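P800 reaction center core protein (Heliobacterium modesticaldum, PDB 5V8K) forms the core of a homodimeric photosynthetic reaction center, holding bacteriochlorophyll g pigments and a [4Fe-4S] cluster for light-driven electron transfer. Local coordinates at residues A336-A346 with G465-Y474. Sequence-based numbering, arbitrary orientation.
With GBF (Bacteriochlorophyll g), chain X.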
loop_
_atom_site.group_PDB
_atom_site.type_symbol
_atom_site.label_atom_id
_atom_site.label_comp_id
_atom_site.label_asym_id
_atom_site.label_seq_id
_atom_site.Cartn_x
_atom_site.Cartn_y
_atom_site.Cartn_z
ATOM N N ALA A 336 4.617 -13.606 17.355
ATOM C CA ALA A 336 5.688 -12.899 16.664
ATOM C C ALA A 336 5.617 -11.416 16.957
ATOM O O ALA A 336 6.648 -10.740 16.919
ATOM C CB ALA A 336 5.632 -13.145 15.150
ATOM N N THR A 337 4.417 -10.899 17.255
ATOM C CA THR A 337 4.280 -9.490 17.631
ATOM C C THR A 337 4.845 -9.249 19.030
ATOM O O THR A 337 5.538 -8.260 19.251
ATOM C CB THR A 337 2.817 -9.027 17.583
ATOM O OG1 THR A 337 2.327 -9.172 16.258
ATOM C CG2 THR A 337 2.679 -7.548 17.926
ATOM N N HIS A 338 4.578 -10.150 19.978
ATOM C CA HIS A 338 5.160 -10.001 21.308
ATOM C C HIS A 338 6.678 -10.020 21.209
ATOM O O HIS A 338 7.353 -9.111 21.686
ATOM C CB HIS A 338 4.689 -11.102 22.251
ATOM C CG HIS A 338 5.591 -11.304 23.437
ATOM N ND1 HIS A 338 5.264 -10.897 24.708
ATOM C CD2 HIS A 338 6.817 -11.867 23.540
ATOM C CE1 HIS A 338 6.236 -11.209 25.542
ATOM N NE2 HIS A 338 7.195 -11.793 24.854
ATOM N N ASN A 339 7.218 -11.046 20.553
ATOM C CA ASN A 339 8.659 -11.145 20.335
ATOM C C ASN A 339 9.236 -9.941 19.600
ATOM O O ASN A 339 10.382 -9.554 19.861
ATOM C CB ASN A 339 8.975 -12.406 19.559
ATOM C CG ASN A 339 8.901 -13.617 20.399
ATOM O OD1 ASN A 339 8.769 -13.508 21.610
ATOM N ND2 ASN A 339 8.980 -14.799 19.774
ATOM N N THR A 340 8.476 -9.360 18.672
ATOM C CA THR A 340 8.939 -8.182 17.940
ATOM C C THR A 340 9.096 -7.005 18.884
ATOM O O THR A 340 10.106 -6.295 18.847
ATOM C CB THR A 340 7.948 -7.826 16.818
ATOM O OG1 THR A 340 7.942 -8.846 15.824
ATOM C CG2 THR A 340 8.274 -6.513 16.108
ATOM N N ILE A 341 8.077 -6.785 19.728
ATOM C CA ILE A 341 8.095 -5.708 20.715
ATOM C C ILE A 341 9.271 -5.889 21.661
ATOM O O ILE A 341 9.940 -4.924 22.022
ATOM C CB ILE A 341 6.751 -5.654 21.466
ATOM C CG1 ILE A 341 5.690 -5.080 20.534
ATOM C CG2 ILE A 341 6.815 -4.807 22.735
ATOM C CD1 ILE A 341 4.302 -5.211 21.136
ATOM N N ALA A 342 9.532 -7.135 22.068
ATOM C CA ALA A 342 10.679 -7.476 22.901
ATOM C C ALA A 342 12.020 -7.166 22.205
ATOM O O ALA A 342 12.901 -6.544 22.802
ATOM C CB ALA A 342 10.586 -8.963 23.293
ATOM N N ASP A 343 12.198 -7.613 20.950
ATOM C CA ASP A 343 13.415 -7.317 20.187
ATOM C C ASP A 343 13.603 -5.813 19.986
ATOM O O ASP A 343 14.723 -5.309 20.039
ATOM C CB ASP A 343 13.370 -8.031 18.827
ATOM C CG ASP A 343 13.773 -9.490 18.891
ATOM O OD1 ASP A 343 14.671 -9.826 19.700
ATOM O OD2 ASP A 343 13.170 -10.312 18.139
ATOM N N ILE A 344 12.527 -5.090 19.692
ATOM C CA ILE A 344 12.621 -3.665 19.413
ATOM C C ILE A 344 13.154 -2.921 20.629
ATOM O O ILE A 344 14.055 -2.084 20.509
ATOM C CB ILE A 344 11.259 -3.110 18.975
ATOM C CG1 ILE A 344 10.943 -3.493 17.506
ATOM C CG2 ILE A 344 11.199 -1.572 19.100
ATOM C CD1 ILE A 344 9.478 -3.183 17.114
ATOM N N HIS A 345 12.609 -3.230 21.826
ATOM C CA HIS A 345 12.816 -2.438 23.025
ATOM C C HIS A 345 13.875 -3.028 23.941
ATOM O O HIS A 345 13.980 -2.608 25.097
ATOM C CB HIS A 345 11.488 -2.260 23.790
ATOM C CG HIS A 345 10.481 -1.438 23.054
ATOM N ND1 HIS A 345 9.550 -1.993 22.206
ATOM C CD2 HIS A 345 10.270 -0.104 23.015
ATOM C CE1 HIS A 345 8.804 -1.037 21.675
ATOM N NE2 HIS A 345 9.231 0.120 22.137
ATOM N N ALA A 346 14.675 -3.973 23.456
ATOM C CA ALA A 346 15.542 -4.752 24.341
ATOM C C ALA A 346 16.552 -3.887 25.085
ATOM O O ALA A 346 16.959 -4.233 26.202
ATOM C CB ALA A 346 16.256 -5.828 23.524
ATOM N N GLY A 465 10.709 -16.026 14.140
ATOM C CA GLY A 465 10.247 -15.814 15.495
ATOM C C GLY A 465 9.842 -14.394 15.819
ATOM O O GLY A 465 9.221 -14.169 16.864
ATOM N N SER A 466 10.103 -13.460 14.910
ATOM C CA SER A 466 10.035 -12.033 15.174
ATOM C C SER A 466 9.966 -11.342 13.820
ATOM O O SER A 466 10.428 -11.890 12.822
ATOM C CB SER A 466 11.254 -11.571 16.002
ATOM O OG SER A 466 11.260 -10.161 16.177
ATOM N N PHE A 467 9.395 -10.127 13.787
ATOM C CA PHE A 467 9.383 -9.369 12.548
ATOM C C PHE A 467 10.690 -8.589 12.345
ATOM O O PHE A 467 10.970 -8.151 11.217
ATOM C CB PHE A 467 8.180 -8.384 12.486
ATOM C CG PHE A 467 6.833 -9.023 12.631
ATOM C CD1 PHE A 467 6.558 -10.238 12.041
ATOM C CD2 PHE A 467 5.842 -8.403 13.387
ATOM C CE1 PHE A 467 5.322 -10.821 12.175
ATOM C CE2 PHE A 467 4.601 -8.974 13.526
ATOM C CZ PHE A 467 4.339 -10.198 12.922
ATOM N N VAL A 468 11.485 -8.391 13.394
ATOM C CA VAL A 468 12.771 -7.704 13.300
ATOM C C VAL A 468 13.892 -8.648 13.690
ATOM O O VAL A 468 13.637 -9.802 14.052
ATOM C CB VAL A 468 12.803 -6.436 14.170
ATOM C CG1 VAL A 468 11.758 -5.464 13.687
ATOM C CG2 VAL A 468 12.553 -6.767 15.597
ATOM N N ALA A 469 15.137 -8.169 13.602
ATOM C CA ALA A 469 16.296 -8.958 13.999
ATOM C C ALA A 469 16.304 -9.224 15.493
ATOM O O ALA A 469 15.919 -8.372 16.296
ATOM C CB ALA A 469 17.616 -8.264 13.616
ATOM N N VAL A 470 16.746 -10.437 15.843
ATOM C CA VAL A 470 16.890 -10.862 17.224
ATOM C C VAL A 470 17.846 -9.938 17.960
ATOM O O VAL A 470 18.976 -9.707 17.515
ATOM C CB VAL A 470 17.412 -12.303 17.267
ATOM C CG1 VAL A 470 17.622 -12.742 18.685
ATOM C CG2 VAL A 470 16.466 -13.260 16.569
ATOM N N ALA A 471 17.430 -9.467 19.137
ATOM C CA ALA A 471 18.271 -8.581 19.931
ATOM C C ALA A 471 19.237 -9.380 20.805
ATOM O O ALA A 471 19.060 -10.570 21.050
ATOM C CB ALA A 471 17.403 -7.662 20.787
ATOM N N ALA A 472 20.268 -8.693 21.286
ATOM C CA ALA A 472 21.342 -9.371 22.007
ATOM C C ALA A 472 20.879 -10.181 23.204
ATOM O O ALA A 472 21.385 -11.300 23.382
ATOM C CB ALA A 472 22.388 -8.351 22.456
ATOM N N PRO A 473 19.956 -9.703 24.055
ATOM C CA PRO A 473 19.507 -10.524 25.188
ATOM C C PRO A 473 18.914 -11.872 24.791
ATOM O O PRO A 473 18.809 -12.762 25.634
ATOM C CB PRO A 473 18.441 -9.643 25.861
ATOM C CG PRO A 473 18.738 -8.247 25.426
ATOM C CD PRO A 473 19.382 -8.338 24.079
ATOM N N TYR A 474 18.496 -12.041 23.527
ATOM C CA TYR A 474 17.877 -13.291 23.088
ATOM C C TYR A 474 18.784 -14.104 22.158
ATOM O O TYR A 474 18.318 -15.042 21.500
ATOM C CB TYR A 474 16.525 -12.988 22.424
ATOM C CG TYR A 474 15.693 -12.026 23.238
ATOM C CD1 TYR A 474 15.263 -12.359 24.523
ATOM C CD2 TYR A 474 15.358 -10.778 22.749
ATOM C CE1 TYR A 474 14.508 -11.485 25.278
ATOM C CE2 TYR A 474 14.587 -9.895 23.497
ATOM C CZ TYR A 474 14.165 -10.261 24.762
ATOM O OH TYR A 474 13.423 -9.385 25.510
HETATM MG MG GBF X . 2.992 -10.594 25.624
HETATM C CHA GBF X . 4.623 -10.215 28.694
HETATM C CHB GBF X . 2.708 -13.827 26.251
HETATM C CHC GBF X . 0.861 -10.627 22.940
HETATM C CHD GBF X . 3.063 -6.994 25.402
HETATM N NA GBF X . 3.464 -11.750 27.185
HETATM C C1A GBF X . 4.141 -11.562 28.312
HETATM C C2A GBF X . 4.459 -12.711 29.240
HETATM C C3A GBF X . 4.098 -13.839 28.290
HETATM C C4A GBF X . 3.378 -13.092 27.181
HETATM C CMA GBF X . 5.352 -14.576 27.785
HETATM C CAA GBF X . 3.690 -12.830 30.593
HETATM C CBA GBF X . 2.208 -12.568 30.416
HETATM C CGA GBF X . 1.459 -12.704 31.730
HETATM O O1A GBF X . 2.047 -12.940 32.782
HETATM O O2A GBF X . 0.018 -12.464 31.750
HETATM N NB GBF X . 1.969 -12.072 24.685
HETATM C C1B GBF X . 1.961 -13.358 25.051
HETATM C C2B GBF X . 1.200 -14.072 24.112
HETATM C C3B GBF X . 0.680 -13.159 23.207
HETATM C C4B GBF X . 1.155 -11.905 23.628
HETATM C CMB GBF X . 1.006 -15.561 24.103
HETATM C CAB GBF X . -0.181 -13.450 22.031
HETATM C CBB GBF X . -0.515 -14.621 21.495
HETATM N NC GBF X . 2.190 -9.130 24.447
HETATM C C1C GBF X . 1.356 -9.314 23.425
HETATM C C2C GBF X . 0.820 -8.233 22.571
HETATM C C3C GBF X . 1.523 -7.271 23.434
HETATM C C4C GBF X . 2.307 -7.793 24.434
HETATM C CMC GBF X . 1.482 -8.366 21.180
HETATM C CAC GBF X . 1.491 -5.798 23.233
HETATM C CBC GBF X . 0.662 -5.193 22.129
HETATM N ND GBF X . 3.518 -8.977 26.694
HETATM C C1D GBF X . 3.682 -7.670 26.562
HETATM C C2D GBF X . 4.567 -6.814 27.605
HETATM C C3D GBF X . 4.805 -7.970 28.322
HETATM C C4D GBF X . 4.238 -9.182 27.859
HETATM C CMD GBF X . 4.981 -5.383 27.793
HETATM C CAD GBF X . 5.388 -8.223 29.666
HETATM O OBD GBF X . 6.250 -7.583 30.352
HETATM C CBD GBF X . 5.317 -9.687 29.902
HETATM C CGD GBF X . 6.657 -10.327 30.062
HETATM O O1D GBF X . 7.422 -10.561 29.133
HETATM O O2D GBF X . 7.070 -10.735 31.365
HETATM C CED GBF X . 8.450 -11.024 31.551
HETATM O O HOH W 1 12.959 -6.667 25.783
#
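Asp343, in the last turn of the long helix 311-344, plants its carboxylate in the loop 465-474 and ties this loop, which joins helices 449-459 and 475-488 of the type I reaction-center fold, to the side of that helix. Its two oxygens part company. Asp343 OD1 accepts from Ala471 N at 2.8 Å, met from well above the carboxylate plane, and also sits 3.3 Å from Tyr474 CD2, at the ring edge. Asp343 OD2 accepts from Ser466 OG at 2.7 Å on its anti lone pair and has a second partner in the hydroxyl of Tyr358. With an alanine here, Ala471 N and the hydroxyls of Ser466 and Tyr358 would probably lose their shared carboxylate partner, and this part of the loop would be likely to drift from the helix.

Phe467 anchors the other end. Its backbone N gives a nearly straight bond (166°) to Thr340 OG1 at 2.8 Å, and that hydroxyl hands its own proton to Ala336 O one turn back. Thr340 OG1 lies beside its backbone N (chi1 -67°), which lets the one hydroxyl serve both. The Phe467 ring runs back along the helix, CE1 against Ala336 CB and CE2 near Thr337 OG1, and also touches bacteriochlorophyll g and g'. His338 points away from the loop, and its ND1 ligates the magnesium of a bacteriochlorophyll g at 2.5 Å, while its NE2 bonds to Thr357 O.

Between these anchors Val468 CG2 packs on Asp343 CB. Beyond the helix end, Ala346 CB presses tightly on Ala471 CB. A water links the last turn of the helix to Tyr474, donating to both Ala342 O and Tyr474 OH, the latter also bonded to Met356 O. Asn339, whose OD1 is taken by Ile359 N, aims ND2 at Gly465 O, 3.0 Å away and within its own amide plane.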